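Local coordinates for circadian clock oscillator protein KaiA (Nostoc sp., PDB 1R5Q) that probably acts in the cyanobacterial circadian oscillator by stimulating autophosphorylation of KaiC, its C-terminal domain mediating both homodimerization and KaiC binding, at residues A[7-10]-A[11-15]; A[39-42]-A[43-47]; A[58-61]-A[62-65]. All blocks are in the same frame, centred on the assembly; numbering follows the deposited sequence.

Contact 1 of 3, residues A[7-10]-A[11-15]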
# COMPACT_ATOMS: atom_id res chain seq x y z
N GLN A 7 15.76 -8.43 -0.42
CA GLN A 7 14.47 -7.86 0.00
C GLN A 7 13.80 -6.94 -1.02
O GLN A 7 12.57 -6.89 -1.12
CB GLN A 7 14.63 -7.10 1.33
CG GLN A 7 15.40 -5.79 1.23
CD GLN A 7 15.64 -5.12 2.58
OE1 GLN A 7 16.09 -3.97 2.65
NE2 GLN A 7 15.35 -5.84 3.66
N GLN A 8 14.61 -6.22 -1.79
CA GLN A 8 14.07 -5.32 -2.80
C GLN A 8 13.17 -6.01 -3.82
O GLN A 8 12.29 -5.37 -4.39
CB GLN A 8 15.21 -4.58 -3.52
CG GLN A 8 15.88 -3.52 -2.66
CD GLN A 8 14.87 -2.58 -1.99
OE1 GLN A 8 13.86 -2.17 -2.60
NE2 GLN A 8 15.14 -2.23 -0.73
N ILE A 9 13.38 -7.30 -4.05
CA ILE A 9 12.53 -8.02 -5.01
C ILE A 9 11.06 -7.91 -4.57
O ILE A 9 10.19 -7.55 -5.36
CB ILE A 9 12.92 -9.52 -5.14
CG1 ILE A 9 14.25 -9.63 -5.90
CG2 ILE A 9 11.83 -10.29 -5.90
CD1 ILE A 9 14.65 -11.05 -6.24
N LEU A 10 10.79 -8.20 -3.30
CA LEU A 10 9.43 -8.14 -2.79
C LEU A 10 8.95 -6.70 -2.58
O LEU A 10 7.81 -6.37 -2.92
CB LEU A 10 9.31 -8.91 -1.48
CG LEU A 10 7.96 -8.74 -0.77
CD1 LEU A 10 6.81 -9.21 -1.67
CD2 LEU A 10 8.00 -9.52 0.54
N LEU A 11 9.81 -5.86 -2.02
CA LEU A 11 9.42 -4.47 -1.77
C LEU A 11 9.03 -3.73 -3.04
O LEU A 11 8.20 -2.81 -2.99
CB LEU A 11 10.54 -3.71 -1.04
CG LEU A 11 10.88 -4.14 0.40
CD1 LEU A 11 11.90 -3.17 1.02
CD2 LEU A 11 9.61 -4.16 1.25
N GLN A 12 9.62 -4.11 -4.18
CA GLN A 12 9.27 -3.45 -5.45
C GLN A 12 7.94 -3.99 -5.96
O GLN A 12 7.13 -3.24 -6.54
CB GLN A 12 10.37 -3.66 -6.51
CG GLN A 12 11.55 -2.70 -6.36
CD GLN A 12 11.12 -1.23 -6.29
OE1 GLN A 12 11.40 -0.53 -5.30
NE2 GLN A 12 10.44 -0.76 -7.32
N GLN A 13 7.70 -5.28 -5.75
CA GLN A 13 6.44 -5.88 -6.16
C GLN A 13 5.31 -5.24 -5.32
O GLN A 13 4.24 -4.91 -5.85
CB GLN A 13 6.46 -7.40 -5.94
CG GLN A 13 7.41 -8.16 -6.89
CD GLN A 13 7.45 -9.67 -6.63
OE1 GLN A 13 8.06 -10.42 -7.40
NE2 GLN A 13 6.81 -10.12 -5.55
N LEU A 14 5.55 -5.08 -4.02
CA LEU A 14 4.55 -4.48 -3.14
C LEU A 14 4.26 -3.04 -3.56
O LEU A 14 3.11 -2.62 -3.55
CB LEU A 14 5.03 -4.52 -1.69
CG LEU A 14 5.04 -5.94 -1.13
CD1 LEU A 14 5.70 -5.96 0.25
CD2 LEU A 14 3.61 -6.46 -1.06
N LYS A 15 5.29 -2.29 -3.91
CA LYS A 15 5.10 -0.92 -4.36
C LYS A 15 4.23 -0.94 -5.63
O LYS A 15 3.28 -0.16 -5.78
CB LYS A 15 6.46 -0.27 -4.64
CG LYS A 15 6.38 1.12 -5.24
CD LYS A 15 7.68 1.91 -5.03
CE LYS A 15 7.62 3.27 -5.72
NZ LYS A 15 8.82 4.11 -5.39
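The backbone N-H of Leu14 meets the carbonyl oxygen of Leu10 at 2.8 Å. It belongs to the i to i+4 ladder of an alpha helix, here the early turns of helix 8-24 in the four-helix bundle of the KaiA C-terminal domain. Three residues earlier, Leu11 N bonds to Gln7 O over 3.1 Å.

On one flank the ladder is coated with leucine. Leu14 CG sits 3.3 Å from Leu10 O, and its CD1 packs 3.7 Å from Leu10 CG, the two side chains crossing at an angle. Their first torsions differ: Leu10 CG lies beside its own carbonyl carbon, opposite the backbone N (chi1 172°), which carries the branch forward along the helix to Leu14. The buried Leu14 continues into Phe39, Ala42 and Val43 of helix 33-45.

Another flank is polar. The chains of Gln8 and Gln12 both bend at chi2, bringing Gln8 OE1 and Gln12 OE1 to 4.0 Å with the amide planes turned 37° apart. Gln8 NE2 instead approaches methyl CD1 of Leu11 at 3.8 Å. On a further side of the helix, Gln13, extended beyond CG, runs alongside Ile9 in the same direction; its backbone N makes a weak 3.4 Å bond to Ile9 O, and its CG methylene comes within 3.2 Å of that same oxygen.

Contact 2 of 3, residues A[39-42]-A[43-47]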
# COMPACT_ATOMS: atom_id res chain seq x y z
N PHE A 39 -2.69 -7.48 -0.88
CA PHE A 39 -1.58 -6.63 -0.46
C PHE A 39 -1.41 -6.77 1.05
O PHE A 39 -0.29 -6.89 1.56
CB PHE A 39 -1.88 -5.14 -0.81
CG PHE A 39 -0.83 -4.16 -0.30
CD1 PHE A 39 0.36 -3.96 -1.00
CD2 PHE A 39 -1.00 -3.48 0.90
CE1 PHE A 39 1.33 -3.12 -0.53
CE2 PHE A 39 -0.02 -2.62 1.40
CZ PHE A 39 1.15 -2.44 0.68
N ILE A 40 -2.52 -6.75 1.77
CA ILE A 40 -2.47 -6.87 3.23
C ILE A 40 -1.85 -8.21 3.67
O ILE A 40 -0.98 -8.25 4.53
CB ILE A 40 -3.88 -6.72 3.83
CG1 ILE A 40 -4.39 -5.29 3.57
CG2 ILE A 40 -3.86 -7.05 5.32
CD1 ILE A 40 -3.43 -4.17 4.03
N ASN A 41 -2.29 -9.29 3.04
CA ASN A 41 -1.78 -10.61 3.40
C ASN A 41 -0.27 -10.72 3.14
O ASN A 41 0.46 -11.36 3.90
CB ASN A 41 -2.57 -11.67 2.63
CG ASN A 41 -2.26 -13.09 3.10
OD1 ASN A 41 -1.54 -13.82 2.43
ND2 ASN A 41 -2.82 -13.48 4.25
N ALA A 42 0.21 -10.06 2.09
CA ALA A 42 1.63 -10.11 1.76
C ALA A 42 2.49 -9.33 2.74
O ALA A 42 3.55 -9.82 3.14
CB ALA A 42 1.87 -9.59 0.33
N VAL A 43 2.08 -8.11 3.12
CA VAL A 43 2.88 -7.32 4.06
C VAL A 43 2.81 -7.97 5.44
O VAL A 43 3.75 -7.88 6.23
CB VAL A 43 2.41 -5.82 4.15
CG1 VAL A 43 2.54 -5.15 2.79
CG2 VAL A 43 0.98 -5.75 4.60
N PHE A 44 1.68 -8.61 5.70
CA PHE A 44 1.40 -9.33 6.94
C PHE A 44 2.35 -10.54 7.00
O PHE A 44 3.08 -10.72 7.96
CB PHE A 44 -0.05 -9.81 6.91
CG PHE A 44 -0.48 -10.61 8.11
CD1 PHE A 44 -0.39 -10.08 9.39
CD2 PHE A 44 -1.06 -11.86 7.94
CE1 PHE A 44 -0.88 -10.79 10.49
CE2 PHE A 44 -1.54 -12.58 9.03
CZ PHE A 44 -1.46 -12.03 10.31
N CYS A 45 2.35 -11.36 5.95
CA CYS A 45 3.23 -12.54 5.92
C CYS A 45 4.73 -12.23 5.92
O CYS A 45 5.51 -13.02 6.46
CB CYS A 45 2.90 -13.39 4.70
SG CYS A 45 1.32 -14.15 4.89
N ALA A 46 5.14 -11.11 5.32
CA ALA A 46 6.56 -10.75 5.29
C ALA A 46 7.06 -9.91 6.47
O ALA A 46 8.22 -9.50 6.49
CB ALA A 46 6.90 -10.04 3.97
N ASN A 47 6.18 -9.63 7.43
CA ASN A 47 6.53 -8.86 8.64
C ASN A 47 7.07 -7.48 8.32
O ASN A 47 7.92 -6.95 9.02
CB ASN A 47 7.59 -9.62 9.46
CG ASN A 47 7.64 -9.15 10.91
OD1 ASN A 47 8.69 -9.18 11.56
ND2 ASN A 47 6.50 -8.72 11.41
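Val43 packs back against Phe39, one helical turn earlier, and its side chain illustrates how a branched residue divides its contacts. CB stands 3.9 Å from Phe39 O. From there chi1 of -61° sends the two methyls to different neighbours. CG1, opposite the carbonyl carbon, lies over one face of the Phe39 ring, where it makes a CH-pi contact 22° off the ring normal and closest to CZ at 3.7 Å, offset toward the rim. CG2 falls between the backbone N and the carbonyl carbon and touches Ile40 O at 3.2 Å. Both methyls also come near the carbonyl oxygen of Phe39, which accepts the N-H of Val43 itself at 3.1 Å. The Phe39 ring also meets Tyr18 of helix 8-24, while Val43 leans on Leu92 of helix 82-100, placing this pair in the bundle interior.

Asn41 and Cys45 form a more polar, exposed pair. Cys45 N bonds to Asn41 O over 2.8 Å, and Cys45 SG comes 3.8 Å from Asn41 OD1. Phe44, by contrast, packs on helix 82-100, its ring turned away from the preceding turn to meet Tyr96 edge-to-face.

Near the helix end Ala46 N bonds to Ala42 O at 3.0 Å. Asn47 is then the first residue to leave helical geometry, swinging to a positive phi of 58°, and the turn it completes is a Schellman motif, here terminating helix 33-45.

Contact 3 of 3, residues A[58-61]-A[62-65]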
# COMPACT_ATOMS: atom_id res chain seq x y z
N MET A 58 4.15 7.47 0.10
CA MET A 58 4.74 8.76 -0.25
C MET A 58 5.51 8.74 -1.57
O MET A 58 5.46 9.69 -2.35
CB MET A 58 5.66 9.23 0.88
CG MET A 58 4.94 9.49 2.19
SD MET A 58 3.42 10.46 1.96
CE MET A 58 4.11 12.15 1.78
N GLU A 59 6.24 7.66 -1.82
CA GLU A 59 7.00 7.57 -3.05
C GLU A 59 6.08 7.57 -4.27
O GLU A 59 6.37 8.22 -5.27
CB GLU A 59 7.86 6.30 -3.06
CG GLU A 59 8.99 6.33 -2.04
CD GLU A 59 9.93 5.15 -2.18
OE1 GLU A 59 9.72 4.32 -3.10
OE2 GLU A 59 10.89 5.06 -1.37
N LEU A 60 4.98 6.82 -4.17
CA LEU A 60 4.03 6.75 -5.27
C LEU A 60 3.32 8.09 -5.45
O LEU A 60 3.02 8.49 -6.58
CB LEU A 60 3.03 5.61 -5.03
CG LEU A 60 3.70 4.24 -5.22
CD1 LEU A 60 2.84 3.12 -4.62
CD2 LEU A 60 3.92 4.01 -6.72
N ILE A 61 3.08 8.79 -4.34
CA ILE A 61 2.43 10.09 -4.42
C ILE A 61 3.38 11.03 -5.19
O ILE A 61 2.92 11.82 -6.03
CB ILE A 61 2.13 10.68 -3.02
CG1 ILE A 61 1.02 9.88 -2.33
CG2 ILE A 61 1.71 12.13 -3.13
CD1 ILE A 61 -0.26 9.72 -3.12
N ASP A 62 4.68 10.93 -4.93
CA ASP A 62 5.65 11.78 -5.64
C ASP A 62 5.66 11.49 -7.13
O ASP A 62 5.67 12.42 -7.95
CB ASP A 62 7.07 11.60 -5.08
CG ASP A 62 7.30 12.40 -3.80
OD1 ASP A 62 6.48 13.29 -3.51
OD2 ASP A 62 8.31 12.13 -3.10
N GLU A 63 5.66 10.20 -7.47
CA GLU A 63 5.63 9.75 -8.86
C GLU A 63 4.37 10.29 -9.54
O GLU A 63 4.45 10.86 -10.63
CB GLU A 63 5.64 8.22 -8.94
CG GLU A 63 7.02 7.62 -8.74
CD GLU A 63 7.02 6.10 -8.55
OE1 GLU A 63 6.18 5.40 -9.18
OE2 GLU A 63 7.88 5.62 -7.77
N PHE A 64 3.22 10.12 -8.89
CA PHE A 64 1.95 10.60 -9.43
C PHE A 64 1.95 12.11 -9.70
O PHE A 64 1.50 12.56 -10.77
CB PHE A 64 0.80 10.32 -8.47
CG PHE A 64 0.44 8.87 -8.35
CD1 PHE A 64 -0.61 8.48 -7.52
CD2 PHE A 64 1.14 7.88 -9.06
CE1 PHE A 64 -0.96 7.14 -7.39
CE2 PHE A 64 0.79 6.53 -8.94
CZ PHE A 64 -0.27 6.15 -8.10
N SER A 65 2.44 12.89 -8.73
CA SER A 65 2.45 14.34 -8.85
C SER A 65 3.30 14.76 -10.04
O SER A 65 3.01 15.76 -10.70
CB SER A 65 2.96 15.00 -7.55
OG SER A 65 4.36 14.92 -7.42
O HOH W 1 5.07 12.01 -1.15
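Leu60 O accepts the N-H of Phe64 at 2.8 Å and also lies 3.0 Å above one face of the Phe64 ring, offset toward its rim. Phe64 CG, set beside its own backbone N (chi1 -70°), brings the ring back over this carbonyl. The Leu60 and Glu63 side chains cross at an angle, Leu60 CD2 standing 3.6 Å from Glu63 OE1. Ile61 O takes the N-H of Ser65 at 2.9 Å, while the Ile61 side chain packs on Asp75 and Leu78.

Asp62 is tied at three points. Its N bonds to Met58 O at 3.0 Å; a water donates to that same oxygen at 2.6 Å and, weakly, to Asp62 OD1 at 3.0 Å, bridging carboxylate and backbone. Asp62 O in turn receives the hydroxyl OG of Ser65 at 2.9 Å, tying that side chain back to the helix.

All this lies within helix 50-67. Toward helix 8-24, Leu60 packs on Tyr18 and Phe64 on Leu22 and Leu23, while Glu63 forms salt bridges with Arg19 and Lys15, and Glu59 shares Lys15.

How the contacts relate
Read from the N terminus, the three contacts come in series: contact 1 in the early turns of helix 8-24, contact 2 at the end of helix 33-45 and just beyond it, and contact 3 in helix 50-67. Each lies within a single run of chain, so none closes a long loop and none nests in or crosses another. Space joins what sequence separates. Contact 1 reaches contact 2 through apolar packing, Leu10 CD2 lying 3.6 Å from Ala46 CB, and reaches contact 3 through lysine-to-carboxylate salt bridges. Contacts 2 and 3 do not touch; their centres lie about 22 Å apart on opposite sides of the chain's centre. Helix 8-24 therefore links the other two contacts in the bundle.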